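Serine/threonine-protein phosphatase 2A regulatory subunit B'' subunit alpha (Homo sapiens, PDB 4I5J) binds calcium through its EF-hand region and serves as a B''-type regulatory subunit of PP2A, where it might modulate the substrate selectivity and activity of the catalytic subunit. Local coordinates at residues L47-D52 / F110-F115; P54-R59 / V117-F122; S139-Q144 / S182-R187; L207-L212 / D235-M240. All blocks are in the same frame, centred on the assembly; numbering follows the deposited sequence.

Contact 1 of 4, residues L47-D52 / F110-F115; sequences LTFLKD and FSYEHF
An edge-to-face pair of rings, Phe49 against Tyr112, with two leucines beside it, makes this a purely apolar contact between the 47-52 loop, with its 3-10 turn, and the first turn of helix 112-125. The ring planes stand 78° apart with centroids 5.1 Å from each other. Phe49 CZ is the atom that presses in: it sits over one face of the tyrosine, displaced toward the rim, and comes within 3.6 Å of Tyr112 CE1. Phe115 CD2, from the next helical turn, lies over the opposite face, so the phenol ring is held between two phenylalanines. A chi1 of 70° places the Phe49 ring between its own backbone N and carbonyl carbon, where the CG of Leu50 packs on one of its faces. Leu50 also reaches the tyrosine directly, its CD1 lying 3.9 Å from Tyr112 CE1, while Leu47 CD2 makes a looser approach to CD1 of the same ring. The turn lies in the loop between helices 34-43 and 54-72 of the EF-hand domain, and Leu47 and Leu50 also pack back on Val40 and Val41 of the former. Across from it, Ser111 is the N-cap of helix 112-125: its OG takes the amide hydrogen of His114 N at 3.1 Å. Asn104 OD1 receives hydrogen bonds from the backbone N atoms of Glu113 and, weakly, Tyr112.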
# COMPACT_ATOMS: atom_id res chain seq x y z
N LEU A 47 12.81 -20.63 7.08
CA LEU A 47 11.36 -20.58 7.25
C LEU A 47 10.79 -21.88 7.77
O LEU A 47 9.59 -21.96 8.06
CB LEU A 47 10.67 -20.23 5.93
CG LEU A 47 11.07 -18.87 5.34
CD1 LEU A 47 10.46 -18.65 3.95
CD2 LEU A 47 10.62 -17.76 6.28
N THR A 48 11.62 -22.90 7.88
CA THR A 48 11.10 -24.21 8.24
C THR A 48 10.53 -24.31 9.66
O THR A 48 9.69 -25.16 9.92
CB THR A 48 12.09 -25.35 7.94
OG1 THR A 48 13.39 -25.00 8.44
CG2 THR A 48 12.18 -25.58 6.42
N PHE A 49 10.93 -23.41 10.56
CA PHE A 49 10.27 -23.36 11.87
C PHE A 49 8.77 -23.11 11.74
O PHE A 49 8.00 -23.48 12.62
CB PHE A 49 10.88 -22.26 12.75
CG PHE A 49 10.55 -20.85 12.29
CD1 PHE A 49 9.58 -20.10 12.94
CD2 PHE A 49 11.23 -20.28 11.22
CE1 PHE A 49 9.28 -18.81 12.52
CE2 PHE A 49 10.93 -18.98 10.80
CZ PHE A 49 9.96 -18.25 11.45
N LEU A 50 8.34 -22.49 10.64
CA LEU A 50 6.94 -22.16 10.48
C LEU A 50 6.04 -23.37 10.37
O LEU A 50 4.84 -23.27 10.62
CB LEU A 50 6.71 -21.23 9.28
CG LEU A 50 7.14 -19.80 9.55
CD1 LEU A 50 7.04 -18.99 8.25
CD2 LEU A 50 6.25 -19.22 10.64
N LYS A 51 6.61 -24.52 10.01
CA LYS A 51 5.81 -25.76 10.00
C LYS A 51 5.19 -26.03 11.36
O LYS A 51 4.18 -26.73 11.46
CB LYS A 51 6.64 -26.97 9.56
CG LYS A 51 7.13 -26.89 8.11
CD LYS A 51 7.79 -28.20 7.68
CE LYS A 51 8.43 -28.07 6.30
NZ LYS A 51 8.88 -29.37 5.72
N ASP A 52 5.76 -25.47 12.42
CA ASP A 52 5.27 -25.77 13.76
C ASP A 52 4.52 -24.63 14.41
O ASP A 52 4.17 -24.69 15.59
CB ASP A 52 6.42 -26.28 14.64
CG ASP A 52 6.99 -27.60 14.12
OD1 ASP A 52 6.18 -28.46 13.72
OD2 ASP A 52 8.23 -27.76 14.10
N PHE A 110 9.85 -11.35 0.73
CA PHE A 110 9.95 -12.56 1.55
C PHE A 110 10.37 -12.44 3.00
O PHE A 110 10.19 -13.39 3.76
CB PHE A 110 10.87 -13.57 0.88
CG PHE A 110 10.28 -14.17 -0.35
CD1 PHE A 110 10.61 -13.68 -1.60
CD2 PHE A 110 9.34 -15.18 -0.25
CE1 PHE A 110 10.02 -14.21 -2.73
CE2 PHE A 110 8.76 -15.73 -1.38
CZ PHE A 110 9.09 -15.24 -2.62
N SER A 111 10.95 -11.30 3.36
CA SER A 111 11.57 -11.13 4.67
C SER A 111 10.64 -11.52 5.78
O SER A 111 9.50 -11.05 5.81
CB SER A 111 11.95 -9.68 4.88
OG SER A 111 12.33 -9.44 6.23
N TYR A 112 11.11 -12.36 6.70
CA TYR A 112 10.30 -12.76 7.85
C TYR A 112 10.20 -11.63 8.85
O TYR A 112 9.12 -11.38 9.41
CB TYR A 112 10.81 -14.03 8.56
CG TYR A 112 9.79 -14.49 9.57
CD1 TYR A 112 8.72 -15.27 9.17
CD2 TYR A 112 9.86 -14.08 10.89
CE1 TYR A 112 7.76 -15.68 10.08
CE2 TYR A 112 8.92 -14.46 11.80
CZ TYR A 112 7.86 -15.26 11.40
OH TYR A 112 6.92 -15.65 12.32
N GLU A 113 11.32 -10.95 9.08
CA GLU A 113 11.38 -9.79 9.97
C GLU A 113 10.37 -8.72 9.57
O GLU A 113 9.72 -8.10 10.43
CB GLU A 113 12.77 -9.16 9.94
CG GLU A 113 13.84 -9.86 10.78
CD GLU A 113 15.26 -9.37 10.48
OE1 GLU A 113 15.44 -8.56 9.54
OE2 GLU A 113 16.20 -9.81 11.18
N HIS A 114 10.24 -8.48 8.27
CA HIS A 114 9.33 -7.45 7.81
C HIS A 114 7.93 -7.91 8.11
O HIS A 114 7.10 -7.14 8.56
CB HIS A 114 9.47 -7.22 6.30
CG HIS A 114 10.66 -6.40 5.91
ND1 HIS A 114 11.05 -6.24 4.60
CD2 HIS A 114 11.55 -5.70 6.66
CE1 HIS A 114 12.13 -5.47 4.55
NE2 HIS A 114 12.45 -5.14 5.79
N PHE A 115 7.66 -9.19 7.84
CA PHE A 115 6.33 -9.72 8.11
C PHE A 115 5.98 -9.56 9.58
O PHE A 115 4.85 -9.18 9.92
CB PHE A 115 6.22 -11.20 7.72
CG PHE A 115 5.27 -11.97 8.60
CD1 PHE A 115 3.91 -11.80 8.48
CD2 PHE A 115 5.75 -12.86 9.56
CE1 PHE A 115 3.03 -12.50 9.30
CE2 PHE A 115 4.87 -13.57 10.37
CZ PHE A 115 3.52 -13.38 10.26

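Contact 2 of 4, residues P54-R59 / V117-F122; sequences PEFHSR and VIYCKF
Helical segments 54-59 and 117-122 run at 108° to each other, their axes 12.0 Å apart at closest approach, and the space between them is bridged by long side chains. Arg59 and Tyr119 have the nearest CA atoms of the two segments. Tyr119 does most of the bridging: with CG anti to its backbone N (chi1 -177°), the ring reaches over to the first helix, where three residues meet it in three different ways. Phe56 comes over a face, its CE2 above the ring centre and its CZ 3.7 Å from Tyr119 CE2; the two ring planes are inclined by 48°, a tilted pair that is neither stacked nor T-shaped. Arg59 meets the ring at its edge through aliphatic carbon, CG lying 3.7 Å from Tyr119 CE1. At the far end the phenol OH gives a weak hydrogen bond of 3.3 Å to Glu55 OE2. A leucine in place of Tyr119 would probably leave Phe56 without the flat ring face it now lies over, and the Glu55 carboxylate without this phenolic donor. Phe56 also packs on Tyr112, Phe115 and Tyr116 of helix 112-125, so one ring packs against two successive turns of that helix. Arg59 and Ile118 both touch Tyr173 of helix 173-184, and Phe122 meets Tyr173 edge-to-face, which places the crossing of helices 54-72 and 112-125 against this third helix.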
# COMPACT_ATOMS: atom_id res chain seq x y z
N PRO A 54 1.32 -22.78 13.15
CA PRO A 54 0.35 -22.68 12.05
C PRO A 54 -0.24 -21.29 11.84
O PRO A 54 -0.44 -20.90 10.69
CB PRO A 54 -0.74 -23.70 12.41
CG PRO A 54 -0.48 -24.09 13.85
CD PRO A 54 0.95 -23.80 14.15
N GLU A 55 -0.55 -20.56 12.91
CA GLU A 55 -1.09 -19.21 12.76
C GLU A 55 -0.09 -18.31 12.04
O GLU A 55 -0.46 -17.48 11.22
CB GLU A 55 -1.46 -18.62 14.11
CG GLU A 55 -2.19 -17.28 14.07
CD GLU A 55 -3.04 -17.05 15.33
OE1 GLU A 55 -3.60 -18.04 15.87
OE2 GLU A 55 -3.15 -15.88 15.77
N PHE A 56 1.19 -18.46 12.35
CA PHE A 56 2.22 -17.65 11.73
C PHE A 56 2.61 -18.14 10.34
O PHE A 56 2.97 -17.35 9.47
CB PHE A 56 3.41 -17.51 12.68
CG PHE A 56 3.14 -16.50 13.75
CD1 PHE A 56 2.54 -16.87 14.93
CD2 PHE A 56 3.38 -15.15 13.51
CE1 PHE A 56 2.24 -15.92 15.90
CE2 PHE A 56 3.09 -14.20 14.48
CZ PHE A 56 2.51 -14.59 15.67
N HIS A 57 2.52 -19.44 10.14
CA HIS A 57 2.62 -20.03 8.81
C HIS A 57 1.65 -19.37 7.83
O HIS A 57 2.04 -18.97 6.72
CB HIS A 57 2.30 -21.52 8.91
CG HIS A 57 2.69 -22.32 7.70
ND1 HIS A 57 1.85 -22.46 6.61
CD2 HIS A 57 3.81 -23.01 7.41
CE1 HIS A 57 2.45 -23.21 5.70
NE2 HIS A 57 3.64 -23.55 6.16
N SER A 58 0.38 -19.24 8.24
CA SER A 58 -0.66 -18.69 7.36
C SER A 58 -0.51 -17.21 7.15
O SER A 58 -0.61 -16.75 6.01
CB SER A 58 -2.05 -18.96 7.93
OG SER A 58 -2.29 -20.35 7.90
N ARG A 59 -0.32 -16.48 8.24
CA ARG A 59 -0.10 -15.04 8.18
C ARG A 59 1.10 -14.64 7.33
O ARG A 59 1.06 -13.63 6.64
CB ARG A 59 0.06 -14.47 9.59
CG ARG A 59 -1.23 -14.47 10.39
CD ARG A 59 -2.28 -13.62 9.71
NE ARG A 59 -3.43 -13.43 10.59
CZ ARG A 59 -4.66 -13.16 10.15
NH1 ARG A 59 -4.90 -13.07 8.85
NH2 ARG A 59 -5.65 -13.00 11.02
N VAL A 117 7.07 -7.45 11.85
CA VAL A 117 6.80 -6.05 12.15
C VAL A 117 5.36 -5.72 11.78
O VAL A 117 4.61 -5.15 12.60
CB VAL A 117 7.78 -5.11 11.39
CG1 VAL A 117 7.30 -3.66 11.45
CG2 VAL A 117 9.18 -5.24 11.96
N ILE A 118 4.95 -6.10 10.57
CA ILE A 118 3.58 -5.87 10.11
C ILE A 118 2.55 -6.59 11.00
O ILE A 118 1.54 -6.01 11.37
CB ILE A 118 3.40 -6.33 8.65
CG1 ILE A 118 4.33 -5.56 7.73
CG2 ILE A 118 1.96 -6.12 8.16
CD1 ILE A 118 4.27 -6.02 6.29
N TYR A 119 2.83 -7.84 11.37
CA TYR A 119 1.91 -8.59 12.22
C TYR A 119 1.71 -7.93 13.59
O TYR A 119 0.59 -7.84 14.09
CB TYR A 119 2.38 -10.05 12.42
CG TYR A 119 1.40 -10.87 13.24
CD1 TYR A 119 0.43 -11.66 12.61
CD2 TYR A 119 1.40 -10.84 14.64
CE1 TYR A 119 -0.48 -12.40 13.34
CE2 TYR A 119 0.47 -11.57 15.37
CZ TYR A 119 -0.46 -12.35 14.71
OH TYR A 119 -1.39 -13.08 15.41
N CYS A 120 2.80 -7.52 14.22
CA CYS A 120 2.68 -6.89 15.54
C CYS A 120 1.91 -5.59 15.49
O CYS A 120 1.16 -5.27 16.42
CB CYS A 120 4.04 -6.67 16.17
SG CYS A 120 4.87 -8.25 16.51
N LYS A 121 2.11 -4.83 14.41
CA LYS A 121 1.40 -3.59 14.27
C LYS A 121 -0.09 -3.86 14.10
O LYS A 121 -0.91 -3.17 14.70
CB LYS A 121 1.95 -2.75 13.12
CG LYS A 121 3.23 -2.01 13.51
CD LYS A 121 3.82 -1.25 12.32
CE LYS A 121 5.11 -0.55 12.69
NZ LYS A 121 5.83 -0.05 11.48
N PHE A 122 -0.43 -4.90 13.33
CA PHE A 122 -1.83 -5.30 13.18
C PHE A 122 -2.41 -5.72 14.53
O PHE A 122 -3.52 -5.33 14.90
CB PHE A 122 -1.96 -6.46 12.19
CG PHE A 122 -3.38 -6.93 11.99
CD1 PHE A 122 -4.23 -6.26 11.11
CD2 PHE A 122 -3.88 -8.02 12.70
CE1 PHE A 122 -5.56 -6.67 10.93
CE2 PHE A 122 -5.20 -8.45 12.53
CZ PHE A 122 -6.04 -7.78 11.64

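Contact 3 of 4, residues S139-Q144 / S182-R187; sequences SRYNDQ and SEEDKR
The Glu183 carboxylate lies at the edge of the Tyr141 ring: Glu183 CD is in the plane of the ring, and OE2 comes to 3.3 Å from Tyr141 CE2. The two flat groups are nearly perpendicular, with planes 85° apart, so the C-H edge of the phenol is turned to the carboxylate, a mildly favourable approach if it is ionised. A bend at chi2 (-93°) turns the Glu183 carboxylate against the ring. Its OE1 is buried here without a polar partner in the model, which would probably raise its pKa, the nearest atom of Asn142 being CB at 4.3 Å. At the end of the ring, Tyr141 OH and Glu184 OE2 lie 3.3 Å apart, but the strongest partner of that carboxylate is Lys121 of helix 112-125, in a salt bridge. Lys121 and the phenol oxygen both lie near Glu184 OE2. A valine at Tyr141 would probably open a gap beside Glu183 and leave its carboxylate without the ring edge it now lies against. Just past these glutamates the helix ends. Asp185 leaves helical geometry and closes an Asx turn, its OD1 accepting from Arg187 N at 2.9 Å from well above the carboxylate plane, while Lys186 NZ gives a weak hydrogen bond back to Glu183 O. Within the EF-hand domain pair, the contact joins the loop between helices 135-138 and 148-154 to the C-terminal end of helix 173-184. Tyr141 also meets Phe179 of that helix edge-to-face and touches Lys121 and Leu125 of helix 112-125, while Glu183 packs on Trp195 of helix 189-199.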
# COMPACT_ATOMS: atom_id res chain seq x y z
N SER A 139 -7.62 5.15 13.02
CA SER A 139 -7.45 6.58 13.25
C SER A 139 -6.43 6.90 14.34
O SER A 139 -5.92 8.01 14.41
CB SER A 139 -8.79 7.22 13.60
OG SER A 139 -9.61 7.29 12.45
N ARG A 140 -6.14 5.91 15.18
CA ARG A 140 -5.17 6.08 16.26
C ARG A 140 -3.79 5.51 15.93
O ARG A 140 -2.88 5.57 16.76
CB ARG A 140 -5.71 5.43 17.53
CG ARG A 140 -6.91 6.15 18.04
CD ARG A 140 -7.62 5.39 19.14
NE ARG A 140 -8.87 6.07 19.42
CZ ARG A 140 -10.08 5.61 19.10
NH1 ARG A 140 -10.22 4.42 18.52
NH2 ARG A 140 -11.15 6.33 19.39
N TYR A 141 -3.64 4.95 14.74
CA TYR A 141 -2.36 4.41 14.30
C TYR A 141 -1.35 5.54 14.29
O TYR A 141 -1.67 6.64 13.83
CB TYR A 141 -2.49 3.85 12.89
CG TYR A 141 -1.22 3.31 12.27
CD1 TYR A 141 -0.73 2.07 12.62
CD2 TYR A 141 -0.53 4.04 11.31
CE1 TYR A 141 0.42 1.56 12.05
CE2 TYR A 141 0.63 3.55 10.73
CZ TYR A 141 1.10 2.30 11.11
OH TYR A 141 2.24 1.78 10.54
N ASN A 142 -0.14 5.28 14.78
CA ASN A 142 0.93 6.27 14.72
C ASN A 142 0.49 7.60 15.31
O ASN A 142 0.69 8.66 14.70
CB ASN A 142 1.39 6.47 13.27
CG ASN A 142 2.79 5.96 13.02
OD1 ASN A 142 3.01 4.76 12.83
ND2 ASN A 142 3.76 6.88 13.00
N ASP A 143 -0.16 7.53 16.47
CA ASP A 143 -0.64 8.71 17.19
C ASP A 143 -1.46 9.67 16.32
O ASP A 143 -1.13 10.85 16.21
CB ASP A 143 0.54 9.44 17.84
CG ASP A 143 1.26 8.58 18.86
OD1 ASP A 143 0.57 7.92 19.68
OD2 ASP A 143 2.51 8.55 18.84
N GLN A 144 -2.52 9.13 15.71
CA GLN A 144 -3.42 9.91 14.85
C GLN A 144 -2.72 10.62 13.70
O GLN A 144 -3.15 11.70 13.28
CB GLN A 144 -4.22 10.92 15.66
CG GLN A 144 -5.31 10.31 16.49
CD GLN A 144 -5.72 11.21 17.62
OE1 GLN A 144 -4.94 11.46 18.54
NE2 GLN A 144 -6.94 11.73 17.57
N SER A 182 1.88 1.50 2.50
CA SER A 182 1.64 2.76 1.82
C SER A 182 1.80 3.95 2.76
O SER A 182 2.18 5.04 2.34
CB SER A 182 0.24 2.75 1.20
OG SER A 182 0.19 1.74 0.21
N GLU A 183 1.49 3.73 4.04
CA GLU A 183 1.58 4.81 5.01
C GLU A 183 3.05 5.10 5.34
O GLU A 183 3.46 6.25 5.49
CB GLU A 183 0.77 4.47 6.26
CG GLU A 183 0.45 5.66 7.15
CD GLU A 183 1.48 5.86 8.23
OE1 GLU A 183 1.36 6.84 9.00
OE2 GLU A 183 2.40 5.01 8.33
N GLU A 184 3.85 4.05 5.38
CA GLU A 184 5.26 4.19 5.71
C GLU A 184 6.13 4.62 4.54
O GLU A 184 7.15 5.29 4.74
CB GLU A 184 5.78 2.89 6.32
CG GLU A 184 4.96 2.47 7.53
CD GLU A 184 5.64 1.42 8.39
OE1 GLU A 184 6.42 0.60 7.83
OE2 GLU A 184 5.40 1.41 9.62
N ASP A 185 5.74 4.23 3.33
CA ASP A 185 6.54 4.53 2.14
C ASP A 185 5.71 5.23 1.06
O ASP A 185 5.09 4.57 0.24
CB ASP A 185 7.10 3.23 1.57
CG ASP A 185 7.92 3.45 0.31
OD1 ASP A 185 8.26 4.63 0.01
OD2 ASP A 185 8.25 2.45 -0.37
N LYS A 186 5.72 6.56 1.03
CA LYS A 186 4.96 7.24 -0.02
C LYS A 186 5.81 7.53 -1.25
O LYS A 186 5.52 8.46 -2.00
CB LYS A 186 4.30 8.54 0.50
CG LYS A 186 3.18 8.34 1.51
CD LYS A 186 2.56 9.65 1.94
CE LYS A 186 1.62 9.47 3.13
NZ LYS A 186 2.29 8.98 4.40
N ARG A 187 6.85 6.73 -1.49
CA ARG A 187 7.73 7.00 -2.64
C ARG A 187 7.63 5.94 -3.71
O ARG A 187 8.14 6.12 -4.80
CB ARG A 187 9.18 7.19 -2.20
CG ARG A 187 9.30 8.27 -1.16
CD ARG A 187 10.68 8.84 -1.09
NE ARG A 187 10.81 9.64 0.12
CZ ARG A 187 11.62 10.68 0.25
NH1 ARG A 187 12.37 11.06 -0.77
NH2 ARG A 187 11.66 11.35 1.39

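Contact 4 of 4, residues L207-L212 / D235-M240; sequences LSMYEL and DLLCQM. With CA (calcium ion), chain B.
Leu237 sets one methyl branch against each of two side chains at the start of helix 209-226. CD1 meets the methyl end of Leu212, 3.6 Å from its CD1, and CD2 lies 3.8 Å from Met209 SD. Both partners cross the leucine at about a right angle. A chi1 of -179° swings the Leu237 branch away from its own N, out from helix 233-244, while the extended Met209 chain passes across CD2, touching it with CG and SD. One residue before Leu212, on the same helical turn, Glu211 binds the calcium ion with both carboxylate oxygens, OE1 and OE2 each 2.4 Å from the metal. This is the bidentate glutamate that closes an EF-hand loop; Asp200, Asp202, Asp204 and Val206 supply the other protein ligands, and a water completes the set. The carboxylate is steadied by the backbone three residues earlier: Ser208 N donates to Glu211 OE1 at 3.0 Å, nearly straight at 167° and on the anti side, tilted 30° out of the carboxylate plane. In return Glu211 N gives a weak bond to Ser208 OG, and the two residues form a capping box at the helix start. Glu211 OE1 thus serves the metal and the capped helix end together. Across to helix 233-244 the chemistry is wholly apolar, resting on methyl groups and a thioether, and no charge of the calcium site takes part. The exiting helix of the EF-hand therefore has two functions within one turn: ion binding through Glu211, and packing through Met209 and Leu212.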
# COMPACT_ATOMS: atom_id res chain seq x y z
N LEU A 207 -7.64 15.13 -9.14
CA LEU A 207 -7.86 15.78 -7.86
C LEU A 207 -8.24 17.21 -8.19
O LEU A 207 -7.44 17.95 -8.73
CB LEU A 207 -6.60 15.75 -6.99
CG LEU A 207 -6.05 14.33 -6.76
CD1 LEU A 207 -4.92 14.35 -5.75
CD2 LEU A 207 -7.17 13.39 -6.32
N SER A 208 -9.49 17.57 -7.91
CA SER A 208 -9.98 18.91 -8.15
C SER A 208 -9.66 19.76 -6.92
O SER A 208 -9.31 19.21 -5.85
CB SER A 208 -11.48 18.88 -8.38
OG SER A 208 -12.14 18.34 -7.23
N MET A 209 -9.78 21.08 -7.04
CA MET A 209 -9.38 21.95 -5.95
C MET A 209 -10.32 21.83 -4.78
O MET A 209 -9.94 22.11 -3.63
CB MET A 209 -9.29 23.41 -6.41
CG MET A 209 -8.19 23.65 -7.41
SD MET A 209 -8.28 25.37 -8.00
CE MET A 209 -6.99 25.39 -9.26
N TYR A 210 -11.55 21.42 -5.04
CA TYR A 210 -12.50 21.25 -3.95
C TYR A 210 -12.29 19.93 -3.21
O TYR A 210 -12.67 19.80 -2.06
CB TYR A 210 -13.95 21.42 -4.41
CG TYR A 210 -14.33 20.62 -5.62
CD1 TYR A 210 -14.90 19.36 -5.49
CD2 TYR A 210 -14.17 21.14 -6.91
CE1 TYR A 210 -15.26 18.63 -6.58
CE2 TYR A 210 -14.53 20.40 -8.02
CZ TYR A 210 -15.08 19.16 -7.85
OH TYR A 210 -15.45 18.40 -8.94
N GLU A 211 -11.68 18.95 -3.88
CA GLU A 211 -11.29 17.72 -3.18
C GLU A 211 -10.09 18.05 -2.29
O GLU A 211 -10.05 17.65 -1.13
CB GLU A 211 -10.98 16.59 -4.16
CG GLU A 211 -12.25 16.01 -4.77
CD GLU A 211 -12.01 15.13 -5.99
OE1 GLU A 211 -10.98 15.31 -6.68
OE2 GLU A 211 -12.89 14.28 -6.29
N LEU A 212 -9.14 18.81 -2.83
CA LEU A 212 -8.05 19.30 -2.00
C LEU A 212 -8.54 20.08 -0.76
O LEU A 212 -8.03 19.88 0.36
CB LEU A 212 -7.08 20.16 -2.83
CG LEU A 212 -6.34 19.43 -3.95
CD1 LEU A 212 -5.24 20.30 -4.55
CD2 LEU A 212 -5.75 18.15 -3.47
N ASP A 235 -3.18 30.20 -0.27
CA ASP A 235 -1.71 30.20 -0.30
C ASP A 235 -1.16 28.78 -0.30
O ASP A 235 -0.15 28.49 -0.95
CB ASP A 235 -1.14 30.98 0.88
CG ASP A 235 -1.40 32.46 0.78
OD1 ASP A 235 -0.65 33.15 0.04
OD2 ASP A 235 -2.36 32.94 1.42
N LEU A 236 -1.81 27.90 0.44
CA LEU A 236 -1.34 26.51 0.49
C LEU A 236 -1.47 25.85 -0.86
O LEU A 236 -0.55 25.17 -1.33
CB LEU A 236 -2.11 25.70 1.51
CG LEU A 236 -1.63 24.25 1.41
CD1 LEU A 236 -0.72 23.91 2.56
CD2 LEU A 236 -2.82 23.33 1.30
N LEU A 237 -2.61 26.06 -1.51
CA LEU A 237 -2.86 25.53 -2.84
C LEU A 237 -1.82 26.05 -3.83
O LEU A 237 -1.31 25.29 -4.65
CB LEU A 237 -4.28 25.88 -3.29
CG LEU A 237 -4.72 25.37 -4.66
CD1 LEU A 237 -4.59 23.85 -4.75
CD2 LEU A 237 -6.14 25.83 -4.92
N CYS A 238 -1.49 27.33 -3.74
CA CYS A 238 -0.40 27.89 -4.54
C CYS A 238 0.91 27.12 -4.34
O CYS A 238 1.55 26.70 -5.30
CB CYS A 238 -0.19 29.36 -4.20
SG CYS A 238 -1.42 30.43 -4.98
N GLN A 239 1.29 26.92 -3.08
CA GLN A 239 2.46 26.11 -2.74
C GLN A 239 2.42 24.73 -3.36
O GLN A 239 3.41 24.26 -3.93
CB GLN A 239 2.57 25.95 -1.22
CG GLN A 239 2.83 27.26 -0.48
CD GLN A 239 3.29 27.04 0.94
OE1 GLN A 239 3.26 25.92 1.45
NE2 GLN A 239 3.73 28.12 1.59
N MET A 240 1.27 24.09 -3.24
CA MET A 240 1.13 22.71 -3.72
C MET A 240 1.16 22.65 -5.24
O MET A 240 1.60 21.66 -5.82
CB MET A 240 -0.15 22.08 -3.17
CG MET A 240 -0.06 21.79 -1.70
SD MET A 240 1.34 20.71 -1.36
CE MET A 240 2.39 21.75 -0.34
CA CA B . -11.78 13.82 -8.41
O HOH W 1 -12.92 15.80 -9.21

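In the fold
Contacts 1 and 2 touch and share helix 112-125, with Phe56 lying against Tyr112 and Phe115; both are partly buried and largely aromatic, reaching out to exposed residues. Contact 3 is also partly buried but is built round carboxylates, and it joins contact 2 through the salt bridge from Lys121 to Glu184. Contact 4 stands apart, its centre about 44 Å from that of contact 1 and 22 Å from that of contact 3. It is the buried one, aliphatic across its interface, and the only one that holds a calcium ligand. Contacts 1 and 4 lie on opposite sides of the chain's centre, while contact 3 sits nearer to it.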